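Local coordinates for protein KLLA0C04147p (Kluyveromyces lactis, PDB 5H2D) that binds ergosterol through its C-terminal OSBP-related (ORD) domain and probably transfers sterol between membranes, at residues K55-M60 against F178-L183; S65-T70 against V117-N122; T336-Q341 against D358-E363. One frame throughout, in Å; residues are numbered along the deposited sequence.

Contact 1. Residues K55-M60 against F178-L183; sequences KDMTRM and FDFKHL. With ERG (ergosterol), chain B.
Part of the wall of the ergosterol pocket forms where Met57 of loop 55-60 meets Phe178 and Phe180 of strand 178-190, with Met60 backing Phe178 from a second shell. The side chains meet through apolar and sulfur-aromatic contacts, and backbone of the loop also borders the Phe178 ring. Met60 and Phe178 approach from opposite directions: the thioether sits at the edge of the ring, its SD 4.8 Å from the ring centroid in a Met-aromatic contact, while the terminal Met60 CE reaches to 3.6 Å from Phe178 CE2. With CG anti to the carbonyl carbon (chi1 -72°) and the rest of the chain extended, Met60 delivers its sulfur and methyl end to that ring. At the same ring, the backbone N of Met57 lies in plane at the edge, 3.9 Å from Phe178 CZ; its N-H is satisfied by Ser171 OG.

In the OSBP-related domain the sterol lies in a tunnel enclosed by an incomplete antiparallel beta-barrel, and alternate residues of this strand, Phe178, Phe180 and His182, meet the ligand in turn. Phe180 lays one face over C17 of ergosterol and brings CZ to 3.4 Å from C22, near the start of the sterol's tail. Met57, bent at chi3 (82°), places SD 3.6 Å from ergosterol C16 and makes an oblique sulfur-aromatic contact with Phe180, SD to CE2 4.0 Å. A flexible thioether suits Met57, since it can follow both a ring and the irregular outline of a sterol; that of Met60 fits against Phe178. Loop 55-60 keeps its shape through an Asx turn: Asp56 OD1 receives Thr58 N at 2.7 Å and Thr58 OG1 at 2.8 Å, from opposite faces of the carboxylate.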
loop_
_atom_site.group_PDB
_atom_site.type_symbol
_atom_site.label_atom_id
_atom_site.label_comp_id
_atom_site.label_asym_id
_atom_site.label_seq_id
_atom_site.Cartn_x
_atom_site.Cartn_y
_atom_site.Cartn_z
ATOM N N LYS A 55 -5.955 21.590 10.476
ATOM C CA LYS A 55 -6.756 20.387 10.657
ATOM C C LYS A 55 -6.100 19.166 10.011
ATOM O O LYS A 55 -5.250 19.267 9.121
ATOM C CB LYS A 55 -8.169 20.555 10.087
ATOM C CG LYS A 55 -9.150 21.284 10.994
ATOM C CD LYS A 55 -8.789 22.758 11.096
ATOM C CE LYS A 55 -9.862 23.560 11.826
ATOM N NZ LYS A 55 -9.687 25.033 11.621
ATOM N N ASP A 56 -6.518 18.001 10.495
ATOM C CA ASP A 56 -6.160 16.685 10.000
ATOM C C ASP A 56 -7.065 16.313 8.825
ATOM O O ASP A 56 -8.147 16.872 8.646
ATOM C CB ASP A 56 -6.300 15.679 11.146
ATOM C CG ASP A 56 -5.843 14.295 10.780
ATOM O OD1 ASP A 56 -6.666 13.523 10.246
ATOM O OD2 ASP A 56 -4.667 13.964 11.056
ATOM N N MET A 57 -6.597 15.371 8.004
ATOM C CA MET A 57 -7.413 14.893 6.891
ATOM C C MET A 57 -8.762 14.365 7.367
ATOM O O MET A 57 -9.785 14.564 6.702
ATOM C CB MET A 57 -6.644 13.814 6.131
ATOM C CG MET A 57 -7.486 12.848 5.343
ATOM S SD MET A 57 -6.399 11.740 4.423
ATOM C CE MET A 57 -5.950 10.519 5.672
ATOM N N THR A 58 -8.786 13.695 8.520
ATOM C CA THR A 58 -10.022 13.071 8.984
ATOM C C THR A 58 -10.977 14.068 9.617
ATOM O O THR A 58 -12.188 13.823 9.628
ATOM C CB THR A 58 -9.728 11.962 9.995
ATOM O OG1 THR A 58 -9.107 12.533 11.155
ATOM C CG2 THR A 58 -8.826 10.910 9.384
ATOM N N ARG A 59 -10.469 15.174 10.159
ATOM C CA ARG A 59 -11.311 16.192 10.778
ATOM C C ARG A 59 -11.896 17.173 9.775
ATOM O O ARG A 59 -12.695 18.029 10.166
ATOM C CB ARG A 59 -10.520 16.967 11.836
ATOM C CG ARG A 59 -10.003 16.126 12.989
ATOM C CD ARG A 59 -11.035 15.972 14.098
ATOM N NE ARG A 59 -12.226 15.254 13.650
ATOM C CZ ARG A 59 -12.290 13.937 13.471
ATOM N NH1 ARG A 59 -11.217 13.183 13.687
ATOM N NH2 ARG A 59 -13.424 13.377 13.064
ATOM N N MET A 60 -11.521 17.083 8.505
ATOM C CA MET A 60 -12.010 18.007 7.497
ATOM C C MET A 60 -13.245 17.459 6.804
ATOM O O MET A 60 -13.364 16.252 6.577
ATOM C CB MET A 60 -10.936 18.279 6.448
ATOM C CG MET A 60 -9.790 19.134 6.924
ATOM S SD MET A 60 -8.601 19.308 5.582
ATOM C CE MET A 60 -7.339 20.313 6.362
ATOM N N PHE A 178 -0.048 20.310 2.580
ATOM C CA PHE A 178 -0.712 19.233 3.306
ATOM C C PHE A 178 0.287 18.089 3.416
ATOM O O PHE A 178 0.715 17.545 2.395
ATOM C CB PHE A 178 -1.984 18.792 2.582
ATOM C CG PHE A 178 -3.119 18.385 3.500
ATOM C CD1 PHE A 178 -2.883 17.666 4.668
ATOM C CD2 PHE A 178 -4.422 18.705 3.175
ATOM C CE1 PHE A 178 -3.945 17.285 5.480
ATOM C CE2 PHE A 178 -5.478 18.326 3.973
ATOM C CZ PHE A 178 -5.240 17.622 5.141
ATOM N N ASP A 179 0.685 17.760 4.643
ATOM C CA ASP A 179 1.775 16.832 4.906
ATOM C C ASP A 179 1.234 15.519 5.448
ATOM O O ASP A 179 0.294 15.512 6.249
ATOM C CB ASP A 179 2.763 17.421 5.925
ATOM C CG ASP A 179 4.086 16.669 5.966
ATOM O OD1 ASP A 179 4.686 16.450 4.898
ATOM O OD2 ASP A 179 4.524 16.283 7.076
ATOM N N PHE A 180 1.850 14.411 5.027
ATOM C CA PHE A 180 1.444 13.064 5.422
ATOM C C PHE A 180 2.670 12.273 5.842
ATOM O O PHE A 180 3.611 12.110 5.055
ATOM C CB PHE A 180 0.711 12.360 4.272
ATOM C CG PHE A 180 -0.496 13.107 3.829
ATOM C CD1 PHE A 180 -0.396 14.134 2.895
ATOM C CD2 PHE A 180 -1.725 12.843 4.406
ATOM C CE1 PHE A 180 -1.527 14.866 2.534
ATOM C CE2 PHE A 180 -2.849 13.559 4.051
ATOM C CZ PHE A 180 -2.756 14.571 3.116
ATOM N N LYS A 181 2.658 11.785 7.074
ATOM C CA LYS A 181 3.731 10.941 7.580
ATOM C C LYS A 181 3.182 9.550 7.855
ATOM O O LYS A 181 2.041 9.402 8.313
ATOM C CB LYS A 181 4.364 11.542 8.844
ATOM C CG LYS A 181 4.998 12.905 8.580
ATOM C CD LYS A 181 5.833 13.394 9.751
ATOM C CE LYS A 181 6.920 14.364 9.289
ATOM N NZ LYS A 181 6.378 15.590 8.634
ATOM N N HIS A 182 3.990 8.544 7.551
ATOM C CA HIS A 182 3.609 7.135 7.657
ATOM C C HIS A 182 4.425 6.530 8.788
ATOM O O HIS A 182 5.623 6.266 8.634
ATOM C CB HIS A 182 3.840 6.442 6.317
ATOM C CG HIS A 182 3.031 7.054 5.220
ATOM N ND1 HIS A 182 1.911 6.450 4.695
ATOM C CD2 HIS A 182 3.129 8.262 4.611
ATOM C CE1 HIS A 182 1.366 7.251 3.792
ATOM N NE2 HIS A 182 2.083 8.359 3.729
ATOM N N LEU A 183 3.773 6.329 9.930
ATOM C CA LEU A 183 4.480 6.045 11.170
ATOM C C LEU A 183 4.732 4.561 11.412
ATOM O O LEU A 183 5.541 4.220 12.284
ATOM C CB LEU A 183 3.697 6.632 12.350
ATOM C CG LEU A 183 3.424 8.140 12.275
ATOM C CD1 LEU A 183 2.716 8.647 13.530
ATOM C CD2 LEU A 183 4.715 8.906 12.038
HETATM C C1 ERG B . 0.974 6.692 -0.085
HETATM C C2 ERG B . 1.390 5.232 -0.255
HETATM C C3 ERG B . 1.122 4.533 1.052
HETATM C C4 ERG B . -0.363 4.622 1.408
HETATM C C5 ERG B . -0.856 5.969 1.375
HETATM C C6 ERG B . -1.871 6.333 2.248
HETATM C C7 ERG B . -2.462 7.607 2.241
HETATM C C8 ERG B . -2.050 8.580 1.324
HETATM C C9 ERG B . -0.871 8.325 0.564
HETATM C C10 ERG B . -0.502 6.839 0.311
HETATM C C11 ERG B . -0.744 9.202 -0.753
HETATM C C12 ERG B . -1.241 10.639 -0.570
HETATM C C13 ERG B . -2.678 10.583 -0.011
HETATM C C14 ERG B . -2.541 9.941 1.388
HETATM C C15 ERG B . -3.922 10.166 1.970
HETATM C C16 ERG B . -4.329 11.574 1.449
HETATM C C17 ERG B . -3.230 11.947 0.416
HETATM C C18 ERG B . -3.660 9.844 -0.947
HETATM C C19 ERG B . -1.401 6.343 -0.855
HETATM C C20 ERG B . -3.843 12.865 -0.666
HETATM C C21 ERG B . -2.884 13.238 -1.790
HETATM C C22 ERG B . -4.275 14.133 0.058
HETATM C C23 ERG B . -5.725 14.483 0.176
HETATM C C24 ERG B . -6.136 15.743 0.937
HETATM C C25 ERG B . -7.259 16.438 0.155
HETATM C C26 ERG B . -6.714 16.836 -1.221
HETATM C C27 ERG B . -7.752 17.718 0.849
HETATM C C28 ERG B . -6.607 15.291 2.306
HETATM O O1 ERG B . 1.545 3.125 0.978
#

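Contact 2. Residues S65-T70 against V117-N122; sequences SFNEPT and VAKPFN. With ERG (ergosterol), chain B.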
loop_
_atom_site.group_PDB
_atom_site.type_symbol
_atom_site.label_atom_id
_atom_site.label_comp_id
_atom_site.label_asym_id
_atom_site.label_seq_id
_atom_site.Cartn_x
_atom_site.Cartn_y
_atom_site.Cartn_z
ATOM N N SER A 65 -15.370 16.735 -5.030
ATOM C CA SER A 65 -14.234 16.961 -5.913
ATOM C C SER A 65 -12.907 16.576 -5.264
ATOM O O SER A 65 -11.935 16.304 -5.976
ATOM C CB SER A 65 -14.196 18.436 -6.341
ATOM O OG SER A 65 -15.377 18.773 -7.051
ATOM N N PHE A 66 -12.835 16.555 -3.935
ATOM C CA PHE A 66 -11.590 16.197 -3.260
ATOM C C PHE A 66 -11.737 14.900 -2.473
ATOM O O PHE A 66 -10.983 14.658 -1.520
ATOM C CB PHE A 66 -11.102 17.356 -2.382
ATOM C CG PHE A 66 -10.659 18.534 -3.188
ATOM C CD1 PHE A 66 -9.554 18.428 -4.026
ATOM C CD2 PHE A 66 -11.377 19.719 -3.172
ATOM C CE1 PHE A 66 -9.153 19.487 -4.818
ATOM C CE2 PHE A 66 -10.974 20.784 -3.959
ATOM C CZ PHE A 66 -9.866 20.665 -4.779
ATOM N N ASN A 67 -12.685 14.061 -2.875
ATOM C CA ASN A 67 -12.820 12.698 -2.376
ATOM C C ASN A 67 -12.523 11.719 -3.504
ATOM O O ASN A 67 -12.704 12.024 -4.685
ATOM C CB ASN A 67 -14.233 12.424 -1.851
ATOM C CG ASN A 67 -14.567 13.178 -0.580
ATOM O OD1 ASN A 67 -15.735 13.451 -0.317
ATOM N ND2 ASN A 67 -13.567 13.488 0.222
ATOM N N GLU A 68 -12.090 10.510 -3.130
ATOM C CA GLU A 68 -11.865 9.441 -4.088
ATOM C C GLU A 68 -12.604 8.191 -3.623
ATOM O O GLU A 68 -12.554 7.869 -2.439
ATOM C CB GLU A 68 -10.356 9.146 -4.196
ATOM C CG GLU A 68 -9.989 8.108 -5.222
ATOM C CD GLU A 68 -8.491 7.860 -5.243
ATOM O OE1 GLU A 68 -8.024 6.882 -4.622
ATOM O OE2 GLU A 68 -7.779 8.648 -5.883
ATOM N N PRO A 69 -13.262 7.444 -4.530
ATOM C CA PRO A 69 -14.027 6.258 -4.105
ATOM C C PRO A 69 -13.164 5.029 -3.906
ATOM O O PRO A 69 -13.509 3.927 -4.336
ATOM C CB PRO A 69 -15.010 6.049 -5.262
ATOM C CG PRO A 69 -14.215 6.505 -6.449
ATOM C CD PRO A 69 -13.455 7.724 -5.964
ATOM N N THR A 70 -12.032 5.199 -3.245
ATOM C CA THR A 70 -11.241 4.081 -2.774
ATOM C C THR A 70 -11.120 4.231 -1.271
ATOM O O THR A 70 -11.284 5.323 -0.740
ATOM C CB THR A 70 -9.837 4.064 -3.378
ATOM O OG1 THR A 70 -9.134 5.238 -2.944
ATOM C CG2 THR A 70 -9.906 4.041 -4.913
ATOM N N VAL A 117 -5.308 14.017 -6.270
ATOM C CA VAL A 117 -5.316 14.961 -5.149
ATOM C C VAL A 117 -6.711 14.864 -4.538
ATOM O O VAL A 117 -7.629 15.635 -4.856
ATOM C CB VAL A 117 -4.950 16.379 -5.594
ATOM C CG1 VAL A 117 -4.989 17.349 -4.419
ATOM C CG2 VAL A 117 -3.549 16.391 -6.209
ATOM N N ALA A 118 -6.877 13.891 -3.644
ATOM C CA ALA A 118 -8.198 13.554 -3.142
ATOM C C ALA A 118 -8.061 12.663 -1.926
ATOM O O ALA A 118 -7.140 11.839 -1.839
ATOM C CB ALA A 118 -9.042 12.840 -4.207
ATOM N N LYS A 119 -9.023 12.804 -1.023
ATOM C CA LYS A 119 -9.048 12.043 0.221
ATOM C C LYS A 119 -9.718 10.693 -0.005
ATOM O O LYS A 119 -10.907 10.658 -0.365
ATOM C CB LYS A 119 -9.805 12.839 1.281
ATOM C CG LYS A 119 -9.981 12.167 2.628
ATOM C CD LYS A 119 -10.781 13.095 3.537
ATOM C CE LYS A 119 -11.654 12.341 4.523
ATOM N NZ LYS A 119 -12.425 13.301 5.385
ATOM N N PRO A 120 -9.021 9.568 0.192
ATOM C CA PRO A 120 -9.693 8.259 0.180
ATOM C C PRO A 120 -10.619 8.133 1.377
ATOM O O PRO A 120 -10.530 8.890 2.347
ATOM C CB PRO A 120 -8.548 7.249 0.290
ATOM C CG PRO A 120 -7.275 8.037 -0.013
ATOM C CD PRO A 120 -7.588 9.443 0.500
ATOM N N PHE A 121 -11.490 7.124 1.329
ATOM C CA PHE A 121 -12.395 6.913 2.451
ATOM C C PHE A 121 -11.625 6.534 3.711
ATOM O O PHE A 121 -10.669 5.745 3.680
ATOM C CB PHE A 121 -13.428 5.829 2.127
ATOM C CG PHE A 121 -14.644 6.355 1.429
ATOM C CD1 PHE A 121 -14.588 6.701 0.084
ATOM C CD2 PHE A 121 -15.842 6.503 2.113
ATOM C CE1 PHE A 121 -15.719 7.199 -0.572
ATOM C CE2 PHE A 121 -16.972 7.003 1.462
ATOM C CZ PHE A 121 -16.912 7.355 0.132
ATOM N N ASN A 122 -12.053 7.096 4.829
ATOM C CA ASN A 122 -11.555 6.716 6.133
ATOM C C ASN A 122 -12.263 5.419 6.520
ATOM O O ASN A 122 -13.488 5.423 6.702
ATOM C CB ASN A 122 -11.836 7.859 7.116
ATOM C CG ASN A 122 -11.170 7.666 8.462
ATOM O OD1 ASN A 122 -10.265 6.856 8.609
ATOM N ND2 ASN A 122 -11.619 8.427 9.456
HETATM C C1 ERG B . 0.974 6.692 -0.085
HETATM C C2 ERG B . 1.390 5.232 -0.255
HETATM C C3 ERG B . 1.122 4.533 1.052
HETATM C C4 ERG B . -0.363 4.622 1.408
HETATM C C5 ERG B . -0.856 5.969 1.375
HETATM C C6 ERG B . -1.871 6.333 2.248
HETATM C C7 ERG B . -2.462 7.607 2.241
HETATM C C8 ERG B . -2.050 8.580 1.324
HETATM C C9 ERG B . -0.871 8.325 0.564
HETATM C C10 ERG B . -0.502 6.839 0.311
HETATM C C11 ERG B . -0.744 9.202 -0.753
HETATM C C12 ERG B . -1.241 10.639 -0.570
HETATM C C13 ERG B . -2.678 10.583 -0.011
HETATM C C14 ERG B . -2.541 9.941 1.388
HETATM C C15 ERG B . -3.922 10.166 1.970
HETATM C C16 ERG B . -4.329 11.574 1.449
HETATM C C17 ERG B . -3.230 11.947 0.416
HETATM C C18 ERG B . -3.660 9.844 -0.947
HETATM C C19 ERG B . -1.401 6.343 -0.855
HETATM C C20 ERG B . -3.843 12.865 -0.666
HETATM C C21 ERG B . -2.884 13.238 -1.790
HETATM C C22 ERG B . -4.275 14.133 0.058
HETATM C C23 ERG B . -5.725 14.483 0.176
HETATM C C24 ERG B . -6.136 15.743 0.937
HETATM C C25 ERG B . -7.259 16.438 0.155
HETATM C C26 ERG B . -6.714 16.836 -1.221
HETATM C C27 ERG B . -7.752 17.718 0.849
HETATM C C28 ERG B . -6.607 15.291 2.306
HETATM O O1 ERG B . 1.545 3.125 0.978
HETATM O O HOH W 1 -14.913 13.852 3.431
HETATM O O HOH W 2 -13.434 9.624 -0.095
#
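Three backbone hydrogen bonds join 65-70 to 117-122. Lys119 N donates to Phe66 O at 2.7 Å, and Glu68 N answers to Lys119 O at 3.0 Å, so Lys119 bonds the residues on both sides of its parallel bridge partner, Asn67. Beyond Pro69, the centre of an inverse gamma turn, Phe121 N reaches Thr70 O at 2.8 Å. A water donates to both Glu68 O and Lys119 O, adding a water-mediated link between the two carbonyls.

The corner at Pro69 lets Thr70 OG1 turn back to Glu68 OE1 at 2.6 Å; that buried carboxylate also forms salt bridges with Arg75 and Arg116, which would help keep it charged. Asn67 and Lys119 run side by side, the lysine carrying its ammonium on to Met57 O. Ala118, small enough for a close approach, sets CB 3.9 Å from Glu68 CB. The edge of the Phe66 ring faces Val117 O, whereas Phe121 turns its edge to the carbonyls of Thr70 and Glu68, its CD1 3.4 Å from Glu68 O; the slightly positive ring hydrogens suit such oxygens. On the ligand side, Val117 CG1 lies 3.7 Å from ergosterol C26. The arrangement is a short parallel beta bridge between two irregular strands beside the sterol pocket, where 117-119 borders the ligand's aliphatic tail and Pro120 the ring system at the tail's base.

Contact 3. Residues T336-Q341 against D358-E363; sequences TLNAPQ and DQRAME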
loop_
_atom_site.group_PDB
_atom_site.type_symbol
_atom_site.label_atom_id
_atom_site.label_comp_id
_atom_site.label_asym_id
_atom_site.label_seq_id
_atom_site.Cartn_x
_atom_site.Cartn_y
_atom_site.Cartn_z
ATOM N N THR A 336 -9.069 -2.372 -10.263
ATOM C CA THR A 336 -9.404 -3.756 -9.921
ATOM C C THR A 336 -9.827 -3.937 -8.464
ATOM O O THR A 336 -10.426 -4.968 -8.132
ATOM C CB THR A 336 -8.234 -4.716 -10.194
ATOM O OG1 THR A 336 -7.201 -4.546 -9.205
ATOM C CG2 THR A 336 -7.670 -4.531 -11.600
ATOM N N LEU A 337 -9.542 -2.970 -7.587
ATOM C CA LEU A 337 -9.552 -3.257 -6.159
ATOM C C LEU A 337 -10.958 -3.257 -5.573
ATOM O O LEU A 337 -11.308 -4.153 -4.795
ATOM C CB LEU A 337 -8.686 -2.237 -5.419
ATOM C CG LEU A 337 -7.193 -2.336 -5.726
ATOM C CD1 LEU A 337 -6.426 -1.183 -5.079
ATOM C CD2 LEU A 337 -6.623 -3.666 -5.276
ATOM N N ASN A 338 -11.761 -2.242 -5.892
ATOM C CA ASN A 338 -13.110 -2.139 -5.345
ATOM C C ASN A 338 -14.156 -2.796 -6.236
ATOM O O ASN A 338 -15.327 -2.397 -6.200
ATOM C CB ASN A 338 -13.480 -0.676 -5.097
ATOM C CG ASN A 338 -14.568 -0.535 -4.046
ATOM O OD1 ASN A 338 -14.547 -1.233 -3.040
ATOM N ND2 ASN A 338 -15.545 0.346 -4.294
ATOM N N ALA A 339 -13.770 -3.795 -7.018
ATOM C CA ALA A 339 -14.697 -4.433 -7.956
ATOM C C ALA A 339 -15.607 -5.411 -7.228
ATOM O O ALA A 339 -15.109 -6.339 -6.583
ATOM C CB ALA A 339 -13.922 -5.169 -9.039
ATOM N N PRO A 340 -16.939 -5.260 -7.319
ATOM C CA PRO A 340 -17.870 -6.225 -6.699
ATOM C C PRO A 340 -18.063 -7.438 -7.601
ATOM O O PRO A 340 -19.146 -7.684 -8.155
ATOM C CB PRO A 340 -19.144 -5.392 -6.541
ATOM C CG PRO A 340 -19.122 -4.497 -7.743
ATOM C CD PRO A 340 -17.652 -4.145 -7.967
ATOM N N GLN A 341 -16.977 -8.189 -7.757
ATOM C CA GLN A 341 -16.922 -9.287 -8.718
ATOM C C GLN A 341 -17.995 -10.326 -8.398
ATOM O O GLN A 341 -18.093 -10.778 -7.249
ATOM C CB GLN A 341 -15.532 -9.929 -8.706
ATOM C CG GLN A 341 -14.382 -8.977 -9.068
ATOM C CD GLN A 341 -14.323 -8.610 -10.547
ATOM O OE1 GLN A 341 -15.118 -7.815 -11.037
ATOM N NE2 GLN A 341 -13.352 -9.180 -11.256
ATOM N N ASP A 358 -21.629 3.801 0.950
ATOM C CA ASP A 358 -21.335 5.178 0.554
ATOM C C ASP A 358 -20.217 5.213 -0.477
ATOM O O ASP A 358 -20.294 5.943 -1.477
ATOM C CB ASP A 358 -21.000 6.063 1.769
ATOM C CG ASP A 358 -19.982 5.454 2.722
ATOM O OD1 ASP A 358 -19.694 4.237 2.666
ATOM O OD2 ASP A 358 -19.494 6.226 3.578
ATOM N N GLN A 359 -19.177 4.414 -0.262
ATOM C CA GLN A 359 -18.095 4.344 -1.231
ATOM C C GLN A 359 -18.581 3.792 -2.570
ATOM O O GLN A 359 -18.141 4.253 -3.628
ATOM C CB GLN A 359 -16.957 3.495 -0.663
ATOM C CG GLN A 359 -15.740 3.471 -1.550
ATOM C CD GLN A 359 -14.606 2.705 -0.926
ATOM O OE1 GLN A 359 -14.410 2.734 0.289
ATOM N NE2 GLN A 359 -13.849 2.005 -1.759
ATOM N N ARG A 360 -19.477 2.799 -2.549
ATOM C CA ARG A 360 -20.021 2.266 -3.798
ATOM C C ARG A 360 -20.809 3.330 -4.551
ATOM O O ARG A 360 -20.668 3.474 -5.773
ATOM C CB ARG A 360 -20.908 1.054 -3.517
ATOM C CG ARG A 360 -21.650 0.510 -4.752
ATOM C CD ARG A 360 -20.698 -0.101 -5.782
ATOM N NE ARG A 360 -19.827 -1.076 -5.136
ATOM C CZ ARG A 360 -18.578 -1.326 -5.512
ATOM N NH1 ARG A 360 -18.055 -0.698 -6.554
ATOM N NH2 ARG A 360 -17.851 -2.197 -4.829
ATOM N N ALA A 361 -21.665 4.066 -3.840
ATOM C CA ALA A 361 -22.421 5.138 -4.479
ATOM C C ALA A 361 -21.488 6.151 -5.119
ATOM O O ALA A 361 -21.709 6.582 -6.259
ATOM C CB ALA A 361 -23.335 5.823 -3.466
ATOM N N MET A 362 -20.428 6.541 -4.408
ATOM C CA MET A 362 -19.529 7.546 -4.960
ATOM C C MET A 362 -18.852 7.023 -6.217
ATOM O O MET A 362 -18.717 7.752 -7.209
ATOM C CB MET A 362 -18.481 7.967 -3.936
ATOM C CG MET A 362 -17.611 9.087 -4.477
ATOM S SD MET A 362 -16.275 9.534 -3.355
ATOM C CE MET A 362 -17.190 10.347 -2.051
ATOM N N GLU A 363 -18.442 5.754 -6.204
ATOM C CA GLU A 363 -17.783 5.194 -7.377
ATOM C C GLU A 363 -18.691 5.237 -8.592
ATOM O O GLU A 363 -18.212 5.373 -9.727
ATOM C CB GLU A 363 -17.348 3.757 -7.099
ATOM C CG GLU A 363 -16.410 3.201 -8.153
ATOM C CD GLU A 363 -16.231 1.703 -8.035
ATOM O OE1 GLU A 363 -16.966 0.960 -8.723
ATOM O OE2 GLU A 363 -15.355 1.262 -7.255
#
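The guanidinium of Arg360 lies between Pro340 and Asn338. The proline ring covers one face, CG 3.8 Å above the plane and over its centre, and the amide of Asn338 covers the opposite face, its plane only 14° from that of the guanidinium. At the edge, NH1 and NH2 grip a single acceptor end-on: Asn338 O is 2.9 Å from Arg360 NH2 and 3.2 Å from Arg360 NH1, in the guanidinium plane. Bends at chi2 (67°) and chi3 (52°) curl the arginine to this carbonyl, and Glu363 OE1, also at the edge, pairs with Arg360 NH1 in a salt bridge from about one helical turn on.

The other oxygen of the same carboxylate serves the asparagine. Asn338 ND2 donates to Glu363 OE2 at 3.1 Å, arriving from above the carboxylate plane, the two planar groups being nearly perpendicular. Asparagine suits this buried place because its OD1 accepts from Gln74, whose own oxygen takes the NE2 of Gln359; Gln74 probably helps to position both amides. Asn338 ND2 and Gln359 NE2, both donors, lie 3.5 Å apart and are not bonded to each other. Glu363 OE1 has a further salt bridge to Arg30, and Arg360 NH2 a second acceptor in Arg354 O. This polar cluster ties the chain just after helix 332-337 to one side of helix 357-363, which also packs against helix 367-390 and Phe121 of strand 119-121.

Overall arrangement
All three contacts belong to the OSBP-related domain. Contact 1 spans the longest separation in sequence, and both segments of contact 2 fall between its ends; contact 3 comes later and joins two segments close in sequence. The centres of contacts 1 and 2 are about 13 Å apart, as are those of contacts 2 and 3, while contacts 1 and 3 stand about 24 Å apart without touching. Contact 2 is therefore the middle member. Lys119 links it to loop 55-60, and both contacts line the ergosterol pocket; on its other flank Pro69 and Phe121 pack against helix 357-363. The series leads from the barrel wall beside the sterol to the helical part away from it.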